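Local coordinates for protein D-aminopeptidase (Bacillus subtilis, PDB 1HI9) that hydrolyses N-terminal residues from peptides containing D-amino acids, using two zinc ions per subunit within a self-compartmentalizing homodecamer, at residues I43-N48 / L193-T198; F124-R129 / N137-G142; A229-L234 / M269-C274. All coordinates share one frame; numbering follows the deposited sequence.

Contact 1. Residues I43-N48 / L193-T198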
ATOM      1  N   ILE A  43      13.427  39.281 -12.359  1.00 42.16           N
ATOM      2  CA  ILE A  43      13.670  40.094 -11.183  1.00 43.11           C
ATOM      3  C   ILE A  43      14.986  40.864 -11.332  1.00 43.94           C
ATOM      4  O   ILE A  43      15.032  42.069 -11.099  1.00 44.14           O
ATOM      5  CB  ILE A  43      13.735  39.218  -9.918  1.00 42.41           C
ATOM      6  CG1 ILE A  43      12.394  38.506  -9.717  1.00 43.14           C
ATOM      7  CG2 ILE A  43      14.049  40.074  -8.696  1.00 41.00           C
ATOM      8  CD1 ILE A  43      12.424  37.414  -8.652  1.00 42.04           C
ATOM      9  N   ALA A  44      16.045  40.160 -11.723  1.00 44.10           N
ATOM     10  CA  ALA A  44      17.354  40.766 -11.904  1.00 44.04           C
ATOM     11  C   ALA A  44      17.275  41.909 -12.892  1.00 45.35           C
ATOM     12  O   ALA A  44      17.797  42.991 -12.643  1.00 46.67           O
ATOM     13  CB  ALA A  44      18.348  39.734 -12.393  1.00 42.25           C
ATOM     14  N   GLU A  45      16.613  41.678 -14.018  1.00 46.91           N
ATOM     15  CA  GLU A  45      16.499  42.719 -15.021  1.00 48.08           C
ATOM     16  C   GLU A  45      15.567  43.830 -14.571  1.00 48.60           C
ATOM     17  O   GLU A  45      15.700  44.971 -15.003  1.00 47.76           O
ATOM     18  CB  GLU A  45      16.020  42.135 -16.351  1.00 48.99           C
ATOM     19  CG  GLU A  45      16.063  43.135 -17.492  1.00 49.88           C
ATOM     20  CD  GLU A  45      17.364  43.924 -17.510  1.00 50.54           C
ATOM     21  OE1 GLU A  45      18.443  43.301 -17.371  1.00 52.07           O
ATOM     22  OE2 GLU A  45      17.306  45.162 -17.670  1.00 50.50           O
ATOM     23  N   ALA A  46      14.622  43.504 -13.699  1.00 50.71           N
ATOM     24  CA  ALA A  46      13.690  44.514 -13.203  1.00 52.33           C
ATOM     25  C   ALA A  46      14.462  45.560 -12.415  1.00 53.21           C
ATOM     26  O   ALA A  46      14.310  46.760 -12.642  1.00 53.16           O
ATOM     27  CB  ALA A  46      12.629  43.871 -12.315  1.00 51.80           C
ATOM     28  N   PHE A  47      15.278  45.090 -11.475  1.00 53.73           N
ATOM     29  CA  PHE A  47      16.091  45.972 -10.650  1.00 54.55           C
ATOM     30  C   PHE A  47      17.094  46.706 -11.527  1.00 55.38           C
ATOM     31  O   PHE A  47      17.291  47.912 -11.381  1.00 56.74           O
ATOM     32  CB  PHE A  47      16.836  45.168  -9.583  1.00 53.85           C
ATOM     33  CG  PHE A  47      15.959  44.694  -8.462  1.00 53.90           C
ATOM     34  CD1 PHE A  47      15.907  43.348  -8.123  1.00 53.85           C
ATOM     35  CD2 PHE A  47      15.205  45.596  -7.726  1.00 54.13           C
ATOM     36  CE1 PHE A  47      15.114  42.909  -7.070  1.00 54.24           C
ATOM     37  CE2 PHE A  47      14.412  45.163  -6.673  1.00 54.25           C
ATOM     38  CZ  PHE A  47      14.368  43.815  -6.344  1.00 54.89           C
ATOM     39  N   ASN A  48      17.720  45.975 -12.443  1.00 55.54           N
ATOM     40  CA  ASN A  48      18.702  46.559 -13.339  1.00 56.65           C
ATOM     41  C   ASN A  48      18.093  47.660 -14.187  1.00 57.32           C
ATOM     42  O   ASN A  48      18.811  48.517 -14.694  1.00 58.03           O
ATOM     43  CB  ASN A  48      19.293  45.488 -14.257  1.00 57.51           C
ATOM     44  CG  ASN A  48      20.311  46.054 -15.224  1.00 58.34           C
ATOM     45  OD1 ASN A  48      21.298  46.671 -14.814  1.00 60.70           O
ATOM     46  ND2 ASN A  48      20.083  45.845 -16.513  1.00 57.96           N
ATOM     47  N   LEU A 193      16.192  35.858 -23.620  1.00 46.77           N
ATOM     48  CA  LEU A 193      14.902  36.304 -24.114  1.00 45.29           C
ATOM     49  C   LEU A 193      14.140  37.050 -23.023  1.00 44.78           C
ATOM     50  O   LEU A 193      13.664  38.166 -23.237  1.00 44.32           O
ATOM     51  CB  LEU A 193      14.077  35.113 -24.602  1.00 44.67           C
ATOM     52  CG  LEU A 193      12.677  35.472 -25.137  1.00 46.23           C
ATOM     53  CD1 LEU A 193      12.807  36.483 -26.279  1.00 43.96           C
ATOM     54  CD2 LEU A 193      11.962  34.219 -25.618  1.00 43.53           C
ATOM     55  N   LEU A 194      14.036  36.435 -21.851  1.00 45.12           N
ATOM     56  CA  LEU A 194      13.322  37.049 -20.734  1.00 44.90           C
ATOM     57  C   LEU A 194      13.995  38.347 -20.301  1.00 45.85           C
ATOM     58  O   LEU A 194      13.322  39.337 -20.013  1.00 44.50           O
ATOM     59  CB  LEU A 194      13.247  36.071 -19.556  1.00 43.94           C
ATOM     60  CG  LEU A 194      12.374  34.821 -19.790  1.00 43.67           C
ATOM     61  CD1 LEU A 194      12.603  33.787 -18.697  1.00 41.63           C
ATOM     62  CD2 LEU A 194      10.918  35.238 -19.836  1.00 43.38           C
ATOM     63  N   THR A 195      15.327  38.337 -20.261  1.00 47.12           N
ATOM     64  CA  THR A 195      16.091  39.517 -19.878  1.00 47.79           C
ATOM     65  C   THR A 195      15.819  40.690 -20.822  1.00 48.98           C
ATOM     66  O   THR A 195      15.497  41.795 -20.377  1.00 47.91           O
ATOM     67  CB  THR A 195      17.599  39.222 -19.877  1.00 47.87           C
ATOM     68  OG1 THR A 195      17.869  38.186 -18.929  1.00 47.44           O
ATOM     69  CG2 THR A 195      18.389  40.475 -19.491  1.00 47.56           C
ATOM     70  N   GLU A 196      15.949  40.443 -22.124  1.00 50.35           N
ATOM     71  CA  GLU A 196      15.711  41.475 -23.131  1.00 50.69           C
ATOM     72  C   GLU A 196      14.262  41.951 -23.083  1.00 49.96           C
ATOM     73  O   GLU A 196      13.995  43.150 -23.011  1.00 50.27           O
ATOM     74  CB  GLU A 196      16.011  40.937 -24.532  1.00 53.36           C
ATOM     75  CG  GLU A 196      17.353  40.234 -24.664  1.00 57.20           C
ATOM     76  CD  GLU A 196      17.561  39.613 -26.045  1.00 60.27           C
ATOM     77  OE1 GLU A 196      16.598  39.007 -26.579  1.00 61.94           O
ATOM     78  OE2 GLU A 196      18.689  39.721 -26.590  1.00 61.24           O
ATOM     79  N   LYS A 197      13.330  41.004 -23.111  1.00 47.95           N
ATOM     80  CA  LYS A 197      11.916  41.335 -23.083  1.00 45.63           C
ATOM     81  C   LYS A 197      11.513  42.124 -21.840  1.00 44.23           C
ATOM     82  O   LYS A 197      10.701  43.042 -21.917  1.00 42.21           O
ATOM     83  CB  LYS A 197      11.088  40.059 -23.186  1.00 44.92           C
ATOM     84  CG  LYS A 197      11.181  39.383 -24.538  1.00 45.52           C
ATOM     85  CD  LYS A 197      10.408  40.147 -25.606  1.00 45.11           C
ATOM     86  CE  LYS A 197      10.421  39.383 -26.922  1.00 44.91           C
ATOM     87  NZ  LYS A 197       9.525  40.008 -27.939  1.00 44.02           N
ATOM     88  N   THR A 198      12.073  41.765 -20.692  1.00 43.77           N
ATOM     89  CA  THR A 198      11.736  42.471 -19.465  1.00 43.61           C
ATOM     90  C   THR A 198      12.250  43.903 -19.553  1.00 44.69           C
ATOM     91  O   THR A 198      11.565  44.846 -19.141  1.00 44.95           O
ATOM     92  CB  THR A 198      12.350  41.782 -18.231  1.00 43.97           C
ATOM     93  OG1 THR A 198      11.834  40.452 -18.120  1.00 43.09           O
ATOM     94  CG2 THR A 198      12.012  42.553 -16.969  1.00 42.94           C
TER

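Contact 2. Residues F124-R129 / N137-G142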
ATOM      1  N   PHE A 124     -14.235  31.336 -19.091  1.00 36.84           N
ATOM      2  CA  PHE A 124     -14.500  32.374 -18.109  1.00 37.02           C
ATOM      3  C   PHE A 124     -15.010  33.540 -18.957  1.00 39.48           C
ATOM      4  O   PHE A 124     -14.528  33.757 -20.074  1.00 39.18           O
ATOM      5  CB  PHE A 124     -13.213  32.813 -17.408  1.00 38.02           C
ATOM      6  CG  PHE A 124     -12.845  31.982 -16.208  1.00 38.86           C
ATOM      7  CD1 PHE A 124     -11.524  31.951 -15.747  1.00 38.89           C
ATOM      8  CD2 PHE A 124     -13.811  31.260 -15.520  1.00 38.16           C
ATOM      9  CE1 PHE A 124     -11.174  31.204 -14.625  1.00 37.51           C
ATOM     10  CE2 PHE A 124     -13.472  30.516 -14.402  1.00 39.03           C
ATOM     11  CZ  PHE A 124     -12.151  30.488 -13.949  1.00 37.81           C
ATOM     12  N   TYR A 125     -15.977  34.292 -18.444  1.00 41.63           N
ATOM     13  CA  TYR A 125     -16.510  35.437 -19.172  1.00 41.18           C
ATOM     14  C   TYR A 125     -16.690  36.644 -18.257  1.00 42.55           C
ATOM     15  O   TYR A 125     -17.224  36.549 -17.145  1.00 40.81           O
ATOM     16  CB  TYR A 125     -17.879  35.121 -19.802  1.00 42.31           C
ATOM     17  CG  TYR A 125     -17.896  34.099 -20.916  1.00 41.53           C
ATOM     18  CD1 TYR A 125     -18.258  32.774 -20.670  1.00 41.32           C
ATOM     19  CD2 TYR A 125     -17.559  34.461 -22.221  1.00 42.32           C
ATOM     20  CE1 TYR A 125     -18.284  31.834 -21.694  1.00 42.30           C
ATOM     21  CE2 TYR A 125     -17.578  33.532 -23.255  1.00 41.51           C
ATOM     22  CZ  TYR A 125     -17.945  32.216 -22.981  1.00 42.70           C
ATOM     23  OH  TYR A 125     -17.990  31.272 -23.985  1.00 44.76           O
ATOM     24  N   ILE A 126     -16.233  37.785 -18.744  1.00 43.14           N
ATOM     25  CA  ILE A 126     -16.391  39.038 -18.035  1.00 43.58           C
ATOM     26  C   ILE A 126     -17.170  39.895 -19.023  1.00 44.95           C
ATOM     27  O   ILE A 126     -16.594  40.447 -19.960  1.00 43.51           O
ATOM     28  CB  ILE A 126     -15.038  39.692 -17.708  1.00 42.23           C
ATOM     29  CG1 ILE A 126     -14.312  38.873 -16.649  1.00 41.92           C
ATOM     30  CG2 ILE A 126     -15.262  41.105 -17.166  1.00 40.46           C
ATOM     31  CD1 ILE A 126     -15.075  38.785 -15.323  1.00 41.72           C
ATOM     32  N   ASN A 127     -18.486  39.965 -18.817  1.00 46.45           N
ATOM     33  CA  ASN A 127     -19.379  40.711 -19.703  1.00 49.22           C
ATOM     34  C   ASN A 127     -19.280  40.158 -21.136  1.00 49.80           C
ATOM     35  O   ASN A 127     -19.004  40.886 -22.092  1.00 50.80           O
ATOM     36  CB  ASN A 127     -19.033  42.206 -19.682  1.00 49.42           C
ATOM     37  CG  ASN A 127     -19.787  42.969 -18.607  1.00 50.41           C
ATOM     38  OD1 ASN A 127     -19.946  42.493 -17.482  1.00 49.73           O
ATOM     39  ND2 ASN A 127     -20.242  44.168 -18.945  1.00 51.09           N
ATOM     40  N   ASP A 128     -19.481  38.854 -21.268  1.00 50.14           N
ATOM     41  CA  ASP A 128     -19.444  38.198 -22.572  1.00 52.41           C
ATOM     42  C   ASP A 128     -18.087  38.106 -23.265  1.00 52.07           C
ATOM     43  O   ASP A 128     -17.991  37.565 -24.366  1.00 51.87           O
ATOM     44  CB  ASP A 128     -20.449  38.860 -23.523  1.00 55.13           C
ATOM     45  CG  ASP A 128     -21.889  38.707 -23.043  1.00 57.39           C
ATOM     46  OD1 ASP A 128     -22.265  37.571 -22.660  1.00 58.38           O
ATOM     47  OD2 ASP A 128     -22.637  39.710 -23.056  1.00 57.82           O
ATOM     48  N   ARG A 129     -17.035  38.627 -22.647  1.00 50.69           N
ATOM     49  CA  ARG A 129     -15.737  38.517 -23.279  1.00 49.35           C
ATOM     50  C   ARG A 129     -14.943  37.320 -22.763  1.00 48.36           C
ATOM     51  O   ARG A 129     -14.670  37.211 -21.567  1.00 48.05           O
ATOM     52  CB  ARG A 129     -14.906  39.779 -23.084  1.00 51.88           C
ATOM     53  CG  ARG A 129     -13.533  39.612 -23.717  1.00 55.77           C
ATOM     54  CD  ARG A 129     -12.838  40.914 -23.989  1.00 59.17           C
ATOM     55  NE  ARG A 129     -11.684  40.689 -24.854  1.00 62.65           N
ATOM     56  CZ  ARG A 129     -10.942  41.658 -25.380  1.00 63.87           C
ATOM     57  NH1 ARG A 129     -11.235  42.931 -25.128  1.00 63.15           N
ATOM     58  NH2 ARG A 129      -9.916  41.350 -26.163  1.00 63.38           N
ATOM     59  N   ASN A 137      -6.799  38.054 -14.426  1.00 36.76           N
ATOM     60  CA  ASN A 137      -5.769  38.730 -13.649  1.00 36.92           C
ATOM     61  C   ASN A 137      -5.474  40.127 -14.213  1.00 37.71           C
ATOM     62  O   ASN A 137      -5.192  41.068 -13.459  1.00 36.09           O
ATOM     63  CB  ASN A 137      -4.486  37.890 -13.585  1.00 37.01           C
ATOM     64  CG  ASN A 137      -4.712  36.514 -12.960  1.00 36.34           C
ATOM     65  OD1 ASN A 137      -5.704  36.283 -12.261  1.00 38.15           O
ATOM     66  ND2 ASN A 137      -3.791  35.603 -13.202  1.00 33.81           N
ATOM     67  N   ALA A 138      -5.573  40.265 -15.534  1.00 36.07           N
ATOM     68  CA  ALA A 138      -5.330  41.550 -16.166  1.00 35.62           C
ATOM     69  C   ALA A 138      -6.432  42.514 -15.746  1.00 35.88           C
ATOM     70  O   ALA A 138      -6.172  43.681 -15.444  1.00 34.42           O
ATOM     71  CB  ALA A 138      -5.297  41.398 -17.687  1.00 35.06           C
ATOM     72  N   TYR A 139      -7.667  42.016 -15.703  1.00 37.07           N
ATOM     73  CA  TYR A 139      -8.799  42.842 -15.303  1.00 36.31           C
ATOM     74  C   TYR A 139      -8.668  43.305 -13.856  1.00 37.63           C
ATOM     75  O   TYR A 139      -9.029  44.440 -13.533  1.00 37.34           O
ATOM     76  CB  TYR A 139     -10.114  42.083 -15.486  1.00 36.82           C
ATOM     77  CG  TYR A 139     -10.717  42.220 -16.864  1.00 37.82           C
ATOM     78  CD1 TYR A 139     -11.260  41.118 -17.517  1.00 37.28           C
ATOM     79  CD2 TYR A 139     -10.750  43.453 -17.515  1.00 38.65           C
ATOM     80  CE1 TYR A 139     -11.818  41.231 -18.784  1.00 37.26           C
ATOM     81  CE2 TYR A 139     -11.310  43.582 -18.785  1.00 38.06           C
ATOM     82  CZ  TYR A 139     -11.842  42.463 -19.414  1.00 38.40           C
ATOM     83  OH  TYR A 139     -12.405  42.572 -20.670  1.00 37.79           O
ATOM     84  N   VAL A 140      -8.164  42.438 -12.976  1.00 37.27           N
ATOM     85  CA  VAL A 140      -8.000  42.838 -11.582  1.00 36.68           C
ATOM     86  C   VAL A 140      -6.897  43.890 -11.525  1.00 36.49           C
ATOM     87  O   VAL A 140      -6.959  44.812 -10.730  1.00 37.89           O
ATOM     88  CB  VAL A 140      -7.628  41.644 -10.673  1.00 36.96           C
ATOM     89  CG1 VAL A 140      -7.318  42.149  -9.266  1.00 34.11           C
ATOM     90  CG2 VAL A 140      -8.776  40.646 -10.634  1.00 34.82           C
ATOM     91  N   ALA A 141      -5.892  43.744 -12.376  1.00 36.23           N
ATOM     92  CA  ALA A 141      -4.812  44.710 -12.423  1.00 37.79           C
ATOM     93  C   ALA A 141      -5.413  46.040 -12.882  1.00 41.25           C
ATOM     94  O   ALA A 141      -5.050  47.108 -12.383  1.00 41.60           O
ATOM     95  CB  ALA A 141      -3.737  44.252 -13.403  1.00 36.88           C
ATOM     96  N   GLY A 142      -6.345  45.960 -13.832  1.00 40.92           N
ATOM     97  CA  GLY A 142      -6.994  47.147 -14.354  1.00 42.07           C
ATOM     98  C   GLY A 142      -7.773  47.898 -13.292  1.00 42.99           C
ATOM     99  O   GLY A 142      -7.798  49.127 -13.280  1.00 42.70           O
TER

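Contact 3. Residues A229-L234 / M269-C274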
ATOM      1  N   ALA A 229     -21.636  22.655 -12.599  1.00 33.97           N
ATOM      2  CA  ALA A 229     -22.478  23.838 -12.629  1.00 34.87           C
ATOM      3  C   ALA A 229     -23.404  23.833 -11.402  1.00 34.00           C
ATOM      4  O   ALA A 229     -23.578  24.858 -10.754  1.00 32.66           O
ATOM      5  CB  ALA A 229     -23.300  23.875 -13.922  1.00 35.17           C
ATOM      6  N   GLU A 230     -23.991  22.682 -11.080  1.00 34.67           N
ATOM      7  CA  GLU A 230     -24.877  22.599  -9.916  1.00 35.69           C
ATOM      8  C   GLU A 230     -24.146  22.993  -8.638  1.00 35.89           C
ATOM      9  O   GLU A 230     -24.694  23.709  -7.810  1.00 36.12           O
ATOM     10  CB  GLU A 230     -25.430  21.182  -9.752  1.00 37.55           C
ATOM     11  CG  GLU A 230     -26.268  20.701 -10.923  1.00 40.38           C
ATOM     12  CD  GLU A 230     -26.730  19.261 -10.777  1.00 44.27           C
ATOM     13  OE1 GLU A 230     -25.874  18.386 -10.463  1.00 43.47           O
ATOM     14  OE2 GLU A 230     -27.949  19.004 -10.991  1.00 44.96           O
ATOM     15  N   TRP A 231     -22.916  22.510  -8.468  1.00 36.82           N
ATOM     16  CA  TRP A 231     -22.134  22.851  -7.285  1.00 37.17           C
ATOM     17  C   TRP A 231     -21.965  24.369  -7.171  1.00 38.29           C
ATOM     18  O   TRP A 231     -22.254  24.961  -6.130  1.00 38.52           O
ATOM     19  CB  TRP A 231     -20.751  22.188  -7.333  1.00 36.11           C
ATOM     20  CG  TRP A 231     -20.636  20.882  -6.563  1.00 35.78           C
ATOM     21  CD1 TRP A 231     -20.541  19.614  -7.086  1.00 32.87           C
ATOM     22  CD2 TRP A 231     -20.549  20.731  -5.137  1.00 33.95           C
ATOM     23  NE1 TRP A 231     -20.393  18.694  -6.072  1.00 31.71           N
ATOM     24  CE2 TRP A 231     -20.393  19.348  -4.874  1.00 33.56           C
ATOM     25  CE3 TRP A 231     -20.584  21.628  -4.066  1.00 34.01           C
ATOM     26  CZ2 TRP A 231     -20.274  18.845  -3.570  1.00 33.62           C
ATOM     27  CZ3 TRP A 231     -20.464  21.126  -2.767  1.00 34.37           C
ATOM     28  CH2 TRP A 231     -20.308  19.745  -2.533  1.00 33.44           C
ATOM     29  N   ALA A 232     -21.492  24.996  -8.243  1.00 38.80           N
ATOM     30  CA  ALA A 232     -21.282  26.441  -8.241  1.00 39.12           C
ATOM     31  C   ALA A 232     -22.596  27.198  -8.025  1.00 40.53           C
ATOM     32  O   ALA A 232     -22.636  28.227  -7.339  1.00 39.80           O
ATOM     33  CB  ALA A 232     -20.642  26.882  -9.558  1.00 36.78           C
ATOM     34  N   ASN A 233     -23.669  26.679  -8.610  1.00 39.78           N
ATOM     35  CA  ASN A 233     -24.972  27.304  -8.501  1.00 40.70           C
ATOM     36  C   ASN A 233     -25.528  27.277  -7.076  1.00 41.57           C
ATOM     37  O   ASN A 233     -26.637  27.745  -6.816  1.00 41.62           O
ATOM     38  CB  ASN A 233     -25.943  26.637  -9.480  1.00 40.83           C
ATOM     39  CG  ASN A 233     -27.249  27.386  -9.599  1.00 42.45           C
ATOM     40  OD1 ASN A 233     -27.268  28.623  -9.609  1.00 42.14           O
ATOM     41  ND2 ASN A 233     -28.350  26.648  -9.705  1.00 40.98           N
ATOM     42  N   LEU A 234     -24.747  26.732  -6.153  1.00 41.59           N
ATOM     43  CA  LEU A 234     -25.139  26.667  -4.753  1.00 42.04           C
ATOM     44  C   LEU A 234     -24.835  28.018  -4.105  1.00 42.74           C
ATOM     45  O   LEU A 234     -25.480  28.416  -3.141  1.00 42.91           O
ATOM     46  CB  LEU A 234     -24.342  25.580  -4.041  1.00 42.80           C
ATOM     47  CG  LEU A 234     -25.051  24.349  -3.485  1.00 45.12           C
ATOM     48  CD1 LEU A 234     -26.162  23.878  -4.405  1.00 45.78           C
ATOM     49  CD2 LEU A 234     -24.007  23.262  -3.289  1.00 44.43           C
ATOM     50  N   MET A 269     -14.797  22.027  -8.061  1.00 41.21           N
ATOM     51  CA  MET A 269     -13.723  21.054  -7.874  1.00 46.36           C
ATOM     52  C   MET A 269     -14.166  19.792  -7.131  1.00 47.65           C
ATOM     53  O   MET A 269     -13.563  18.733  -7.287  1.00 47.79           O
ATOM     54  CB  MET A 269     -12.570  21.709  -7.117  1.00 49.71           C
ATOM     55  CG  MET A 269     -11.394  22.068  -7.981  1.00 55.26           C
ATOM     56  SD  MET A 269     -10.523  20.593  -8.504  1.00 62.74           S
ATOM     57  CE  MET A 269      -9.311  20.454  -7.172  1.00 60.62           C
ATOM     58  N   ARG A 270     -15.221  19.907  -6.332  1.00 49.48           N
ATOM     59  CA  ARG A 270     -15.730  18.780  -5.553  1.00 51.75           C
ATOM     60  C   ARG A 270     -16.557  17.788  -6.367  1.00 50.97           C
ATOM     61  O   ARG A 270     -16.846  16.687  -5.903  1.00 49.86           O
ATOM     62  CB  ARG A 270     -16.578  19.303  -4.385  1.00 54.96           C
ATOM     63  CG  ARG A 270     -15.874  20.344  -3.529  1.00 59.39           C
ATOM     64  CD  ARG A 270     -14.602  19.761  -2.929  1.00 66.01           C
ATOM     65  NE  ARG A 270     -14.801  19.311  -1.553  1.00 70.90           N
ATOM     66  CZ  ARG A 270     -15.004  20.131  -0.522  1.00 73.75           C
ATOM     67  NH1 ARG A 270     -15.032  21.444  -0.715  1.00 73.25           N
ATOM     68  NH2 ARG A 270     -15.177  19.642   0.703  1.00 75.38           N
ATOM     69  N   THR A 271     -16.945  18.182  -7.576  1.00 51.43           N
ATOM     70  CA  THR A 271     -17.761  17.322  -8.435  1.00 51.03           C
ATOM     71  C   THR A 271     -17.174  15.924  -8.651  1.00 52.24           C
ATOM     72  O   THR A 271     -16.006  15.763  -9.009  1.00 51.74           O
ATOM     73  CB  THR A 271     -17.996  17.971  -9.809  1.00 50.38           C
ATOM     74  OG1 THR A 271     -18.479  19.306  -9.618  1.00 50.51           O
ATOM     75  CG2 THR A 271     -19.025  17.180 -10.613  1.00 47.26           C
ATOM     76  N   SER A 272     -18.012  14.917  -8.436  1.00 52.39           N
ATOM     77  CA  SER A 272     -17.606  13.532  -8.608  1.00 53.07           C
ATOM     78  C   SER A 272     -18.119  12.983  -9.943  1.00 52.57           C
ATOM     79  O   SER A 272     -18.895  13.638 -10.644  1.00 53.26           O
ATOM     80  CB  SER A 272     -18.150  12.681  -7.448  1.00 53.66           C
ATOM     81  OG  SER A 272     -19.570  12.613  -7.479  1.00 53.37           O
ATOM     82  N   PHE A 273     -17.686  11.772 -10.281  1.00 52.52           N
ATOM     83  CA  PHE A 273     -18.092  11.110 -11.521  1.00 53.18           C
ATOM     84  C   PHE A 273     -17.683  11.932 -12.742  1.00 53.30           C
ATOM     85  O   PHE A 273     -18.513  12.288 -13.578  1.00 52.62           O
ATOM     86  CB  PHE A 273     -19.611  10.867 -11.523  1.00 52.09           C
ATOM     87  CG  PHE A 273     -20.078   9.888 -12.574  1.00 52.43           C
ATOM     88  CD1 PHE A 273     -19.616   8.569 -12.579  1.00 51.88           C
ATOM     89  CD2 PHE A 273     -20.991  10.283 -13.550  1.00 51.91           C
ATOM     90  CE1 PHE A 273     -20.057   7.659 -13.539  1.00 51.58           C
ATOM     91  CE2 PHE A 273     -21.440   9.381 -14.516  1.00 51.97           C
ATOM     92  CZ  PHE A 273     -20.973   8.065 -14.511  1.00 52.19           C
ATOM     93  N   CYS A 274     -16.393  12.239 -12.823  1.00 54.24           N
ATOM     94  CA  CYS A 274     -15.847  13.001 -13.943  1.00 55.21           C
ATOM     95  C   CYS A 274     -14.321  12.938 -13.915  1.00 54.61           C
ATOM     96  O   CYS A 274     -13.649  13.665 -14.636  1.00 56.07           O
ATOM     97  CB  CYS A 274     -16.316  14.468 -13.894  1.00 56.44           C
ATOM     98  SG  CYS A 274     -15.653  15.497 -12.517  1.00 57.32           S
TER

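Contact 1. Residues I43-N48 / L193-T198
Helices 28-48 and 187-203 run side by side here in much the same direction, their local axes 8.9 Å apart and inclined by 32°, and Glu45 faces Thr195 where the backbones come nearest, 5.8 Å between their CA atoms. This is helix-helix packing in the outer layer of an alpha/beta fold. Helix 187-203 also rests on the mixed sheet: Leu194 touches strands 148-152 and 169-176, and Thr198, besides meeting Glu45, reaches Met150.

The example illustrates how an acidic residue can pack mainly through its methylenes. With CG anti to the backbone N (chi1 -172°), Glu45 sets that methylene against the facing helix, 3.2 Å from Thr195 O; the bend at chi2 then turns the carboxylate back toward Asn48. The Thr195 side chain crosses it at about a right angle, bringing CG2 to 3.5 Å from Glu45 OE1. Thr198 instead slides past Glu45 in the opposite direction, with Thr198 CB 4.0 Å from Glu45 CG and its methyl also facing Glu45 CB.

The carboxylate is held by residues at and just after the end of its own helix. Asn48 ND2 donates to Glu45 OE2 at 3.1 Å, arriving on the syn side 20° out of the carboxylate plane; its bond to OE1 is weak, while Ser49 OG also binds OE2. The threonine hydroxyls likewise turn to their own helix: Thr195 OG1 bonds to Gly191 O, and Thr198 OG1 donates to Leu194 O at 2.7 Å, from the opposite face of that carbonyl to Thr198 N, the oxygen's second donor.

Contact 2. Residues F124-R129 / N137-G142
Tyr139, on helix 133-143, projects its ring against Ile126 at the end of a beta-hairpin, and this single aromatic side chain carries the helix side of the contact. The hairpin joins strands 121-126 and 129-131 through a type I' turn from Ile126 to Arg129, closed in both directions by backbone bonds: Ile126 N to Arg129 O and Arg129 N to Ile126 O are each 3.3 Å.

Along the helix, Asn137 comes first and is turned to other neighbours, its amide bonding to the hydroxyls of Tyr103 and Tyr258. Tyr139 follows and points at the hairpin. Its ring and the Ile126 side chain slide past each other in opposite directions, with Ile126 CB 3.7 Å from Tyr139 CE1. The chi1 of -70° places CG1 beside the backbone N and CG2 anti to it, and both branches reach the same CD1-CE1 side of the ring: CG1 lies 3.9 Å from Tyr139 CD1, and CG2 lies 3.8 Å from Tyr139 CE1. Further out, the extended Arg129 chain crosses the tyrosine at about a right angle, with Arg129 CD 3.7 Å from Tyr139 OH. Val131, Leu211 and Met254 also touch this side chain. An alanine in place of Tyr139 would probably leave Ile126 without its aromatic partner and open a gap between helix and hairpin. Val140 next packs on Tyr258 of helix 254-268. The helix continues through Gly142, whose N bonds to Ala138 O at 2.8 Å.

Contact 3. Residues A229-L234 / M269-C274
Trp231, at the C-terminal end of helix 226-232, lays its indole against Arg270 and Thr271, two residues of the chain's C-terminal tail. The pairing shows how a long charged side chain can serve two partners with different parts of itself. Arg270 meets the tryptophan through its root: CB sits over one face of the six-membered ring, 4.0 Å from the centroid and 20° off the normal, a CH-pi contact offset toward the rim near Trp231 CZ2 and CE2. Bends at chi2 and chi3 then carry the rest of the arginine away, and the guanidinium ends in a salt bridge from NH2 to Glu266 OE1 of a neighbouring subunit. That same subunit packs Val82 against Trp231.

Thr271 attends the five-membered ring. Its OG1 comes within 3.3 Å of Trp231 CD1, and its side chain runs past the indole in the opposite direction. The hydroxyl finds its polar partner at Ala268 O, which ties Thr271 back to the end of the helix before it.

Further on, Phe273 packs on a second neighbouring subunit, meeting Phe119 and His115 of that subunit edge-to-face. His115 is the active-site nucleophile, so the end of the tail probably lies close to a neighbour's active site. The arrangement is a CH-pi contact between a C-terminal tail and a helix-end tryptophan, set at the subunit interfaces of the self-compartmentalizing decamer.

In the fold
From the N terminus, helix 28-48 comes first and meets helix 187-203 at contact 1, which closes a loop of 144 residues and binds early and later parts of the layer against the mixed sheet. Contact 2 falls wholly within that span and is local, with seven residues between its segments; it links the antiparallel sheet to the helix beginning at the zinc ligand Glu133. Contact 3 follows in series, bringing the C-terminal tail back to helix 226-232 at the edge of the subunit. No two contacts touch: the centres of contacts 1 and 3 lie about 42 Å apart on opposite sides of the chain's centre, with contact 2 nearer to both.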